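Local structure of spectinomycin 9-adenylyltransferase (Enterococcus faecalis, 6SXJ) at residues A[105-108]-A[109-113]. The protein transfers AMP from ATP to the 9-hydroxyl of spectinomycin, releasing diphosphate and making bacteria resistant to that antibiotic but not to streptomycin. Numbering follows the deposited sequence.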
ATOM      1  N   GLU A 105       6.529  -2.198 -12.577  1.00 51.62           N
ATOM      2  CA  GLU A 105       7.267  -1.345 -13.501  1.00 56.06           C
ATOM      3  C   GLU A 105       7.737  -0.040 -12.879  1.00 46.98           C
ATOM      4  O   GLU A 105       8.739   0.526 -13.330  1.00 57.14           O
ATOM      5  CB  GLU A 105       6.390  -1.020 -14.719  1.00 53.07           C
ATOM      6  CG  GLU A 105       6.960   0.065 -15.630  1.00 63.17           C
ATOM      7  CD  GLU A 105       8.143  -0.432 -16.439  1.00 66.08           C
ATOM      8  OE1 GLU A 105       8.431  -1.635 -16.380  1.00 62.26           O
ATOM      9  OE2 GLU A 105       8.784   0.368 -17.145  1.00 70.30           O
ATOM     10  N   PHE A 106       7.024   0.468 -11.882  1.00 47.45           N
ATOM     11  CA  PHE A 106       7.306   1.791 -11.349  1.00 47.79           C
ATOM     12  C   PHE A 106       6.489   1.968 -10.085  1.00 46.86           C
ATOM     13  O   PHE A 106       5.380   1.438  -9.968  1.00 49.40           O
ATOM     14  CB  PHE A 106       6.967   2.888 -12.366  1.00 53.87           C
ATOM     15  CG  PHE A 106       7.073   4.283 -11.820  1.00 57.36           C
ATOM     16  CD1 PHE A 106       8.289   4.937 -11.806  1.00 54.62           C
ATOM     17  CD2 PHE A 106       5.950   4.946 -11.328  1.00 54.18           C
ATOM     18  CE1 PHE A 106       8.396   6.221 -11.310  1.00 54.91           C
ATOM     19  CE2 PHE A 106       6.051   6.231 -10.824  1.00 49.24           C
ATOM     20  CZ  PHE A 106       7.278   6.871 -10.820  1.00 56.28           C
ATOM     21  N   ILE A 107       7.047   2.718  -9.143  1.00 44.40           N
ATOM     22  CA  ILE A 107       6.347   3.043  -7.910  1.00 55.54           C
ATOM     23  C   ILE A 107       6.670   4.483  -7.548  1.00 58.80           C
ATOM     24  O   ILE A 107       7.846   4.844  -7.422  1.00 46.66           O
ATOM     25  CB  ILE A 107       6.732   2.098  -6.759  1.00 47.46           C
ATOM     26  CG1 ILE A 107       6.158   2.606  -5.433  1.00 48.06           C
ATOM     27  CG2 ILE A 107       8.251   1.960  -6.673  1.00 61.18           C
ATOM     28  CD1 ILE A 107       4.633   2.422  -5.300  1.00 52.88           C
ATOM     29  N   TYR A 108       5.629   5.302  -7.378  1.00 42.86           N
ATOM     30  CA  TYR A 108       5.742   6.553  -6.647  1.00 40.27           C
ATOM     31  C   TYR A 108       5.291   6.302  -5.216  1.00 41.93           C
ATOM     32  O   TYR A 108       4.209   5.749  -4.990  1.00 46.45           O
ATOM     33  CB  TYR A 108       4.906   7.697  -7.236  1.00 49.71           C
ATOM     34  CG  TYR A 108       5.205   8.979  -6.480  1.00 48.03           C
ATOM     35  CD1 TYR A 108       6.175   9.867  -6.931  1.00 58.75           C
ATOM     36  CD2 TYR A 108       4.569   9.268  -5.280  1.00 44.53           C
ATOM     37  CE1 TYR A 108       6.481  11.017  -6.220  1.00 57.84           C
ATOM     38  CE2 TYR A 108       4.865  10.408  -4.570  1.00 49.63           C
ATOM     39  CZ  TYR A 108       5.829  11.276  -5.038  1.00 51.03           C
ATOM     40  OH  TYR A 108       6.127  12.412  -4.317  1.00 44.60           O
ATOM     41  N   GLY A 109       6.119   6.716  -4.259  1.00 41.45           N
ATOM     42  CA  GLY A 109       5.830   6.561  -2.847  1.00 41.55           C
ATOM     43  C   GLY A 109       6.702   7.489  -2.024  1.00 48.83           C
ATOM     44  O   GLY A 109       7.887   7.656  -2.334  1.00 52.72           O
ATOM     45  N   GLU A 110       6.138   8.095  -0.978  1.00 50.22           N
ATOM     46  CA  GLU A 110       6.870   9.113  -0.239  1.00 51.95           C
ATOM     47  C   GLU A 110       7.995   8.529   0.602  1.00 48.45           C
ATOM     48  O   GLU A 110       8.948   9.249   0.905  1.00 47.26           O
ATOM     49  CB  GLU A 110       5.916   9.906   0.656  1.00 45.07           C
ATOM     50  CG  GLU A 110       5.008  10.862  -0.109  1.00 53.00           C
ATOM     51  CD  GLU A 110       5.779  11.904  -0.894  1.00 58.32           C
ATOM     52  OE1 GLU A 110       6.846  12.350  -0.418  1.00 52.65           O
ATOM     53  OE2 GLU A 110       5.330  12.263  -2.003  1.00 49.33           O
ATOM     54  N   TRP A 111       7.908   7.253   0.995  1.00 48.04           N
ATOM     55  CA  TRP A 111       9.025   6.614   1.688  1.00 54.01           C
ATOM     56  C   TRP A 111      10.279   6.559   0.829  1.00 49.65           C
ATOM     57  O   TRP A 111      11.357   6.263   1.353  1.00 55.32           O
ATOM     58  CB  TRP A 111       8.653   5.195   2.127  1.00 43.05           C
ATOM     59  CG  TRP A 111       8.365   4.259   0.987  1.00 49.60           C
ATOM     60  CD1 TRP A 111       9.242   3.411   0.384  1.00 52.72           C
ATOM     61  CD2 TRP A 111       7.111   4.080   0.319  1.00 53.52           C
ATOM     62  NE1 TRP A 111       8.615   2.719  -0.623  1.00 47.65           N
ATOM     63  CE2 TRP A 111       7.305   3.106  -0.678  1.00 51.21           C
ATOM     64  CE3 TRP A 111       5.841   4.643   0.476  1.00 54.30           C
ATOM     65  CZ2 TRP A 111       6.282   2.690  -1.521  1.00 47.72           C
ATOM     66  CZ3 TRP A 111       4.828   4.231  -0.362  1.00 58.05           C
ATOM     67  CH2 TRP A 111       5.051   3.265  -1.347  1.00 57.63           C
ATOM     68  N   LEU A 112      10.162   6.853  -0.465  1.00 52.98           N
ATOM     69  CA  LEU A 112      11.270   6.826  -1.403  1.00 48.93           C
ATOM     70  C   LEU A 112      11.795   8.217  -1.743  1.00 50.83           C
ATOM     71  O   LEU A 112      12.672   8.346  -2.609  1.00 48.12           O
ATOM     72  CB  LEU A 112      10.837   6.121  -2.689  1.00 47.57           C
ATOM     73  CG  LEU A 112      10.582   4.616  -2.681  1.00 51.97           C
ATOM     74  CD1 LEU A 112       9.873   4.224  -3.966  1.00 40.19           C
ATOM     75  CD2 LEU A 112      11.897   3.849  -2.524  1.00 46.19           C
ATOM     76  N   GLN A 113      11.288   9.261  -1.087  1.00 57.31           N
ATOM     77  CA  GLN A 113      11.630  10.620  -1.499  1.00 60.99           C
ATOM     78  C   GLN A 113      13.122  10.895  -1.322  1.00 48.89           C
ATOM     79  O   GLN A 113      13.774  11.424  -2.226  1.00 52.45           O
ATOM     80  CB  GLN A 113      10.788  11.629  -0.716  1.00 57.08           C
ATOM     81  CG  GLN A 113      10.730  13.018  -1.347  1.00 54.04           C
ATOM     82  CD  GLN A 113      10.094  13.024  -2.713  1.00 59.82           C
ATOM     83  OE1 GLN A 113      10.785  13.093  -3.733  1.00 52.72           O
ATOM     84  NE2 GLN A 113       8.768  12.965  -2.749  1.00 62.78           N
TER
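Tyr108 reaches forward from the end of its strand to Glu110 and Gln113, just past the turn. Its CB already lies 3.4 Å from Gly109 N. CG stands anti to the backbone N (chi1 -174°), beside the carbonyl carbon; this lays the inner ring along the outgoing chain, with CD2 3.2 Å from Gly109 N. Further out, CE2 and CZ approach Glu110 OE2, which lies at the ring edge, in the ring plane. At the tip, OH donates a very short hydrogen bond to Glu110 OE2, 2.5 Å long, although the carboxylate plane is turned steeply from the ring. The same oxygen also bonds to Ser73 OG. Gln113 NE2 gives OH a second, weak bond, with an N-H...O angle of only 134°. A straighter one (163°) runs from Gln113 NE2 to Glu110 OE1, on the syn side but tilted out of the carboxylate plane, so phenol, carboxylate and amide close a triangle. Arg70 NH1 holds the other end of that amide, at Gln113 OE1, which probably helps to fix which way the amide is flipped.

Ile107, the preceding residue, turns its side chain to the apolar part of the turn. Its CG1 lies 3.9 Å from Trp111 CZ2, and its CG2 the same 3.9 Å from Leu112 CD1; both side chains cross it at about a right angle. Gly109 CA lies 3.5 Å above one face of the Trp111 indole, offset toward the rim.

The contact joins strand 103-108, paired with strand 85-91 in the mixed sheet of the nucleotidyltransferase domain, to helix 113-117 through the 3-10 turn 110-112. Tyr116 OH of that helix hydrogen-bonds Ile107 O and Gly109 N, while Tyr108 packs on Ile69 of helix 59-69.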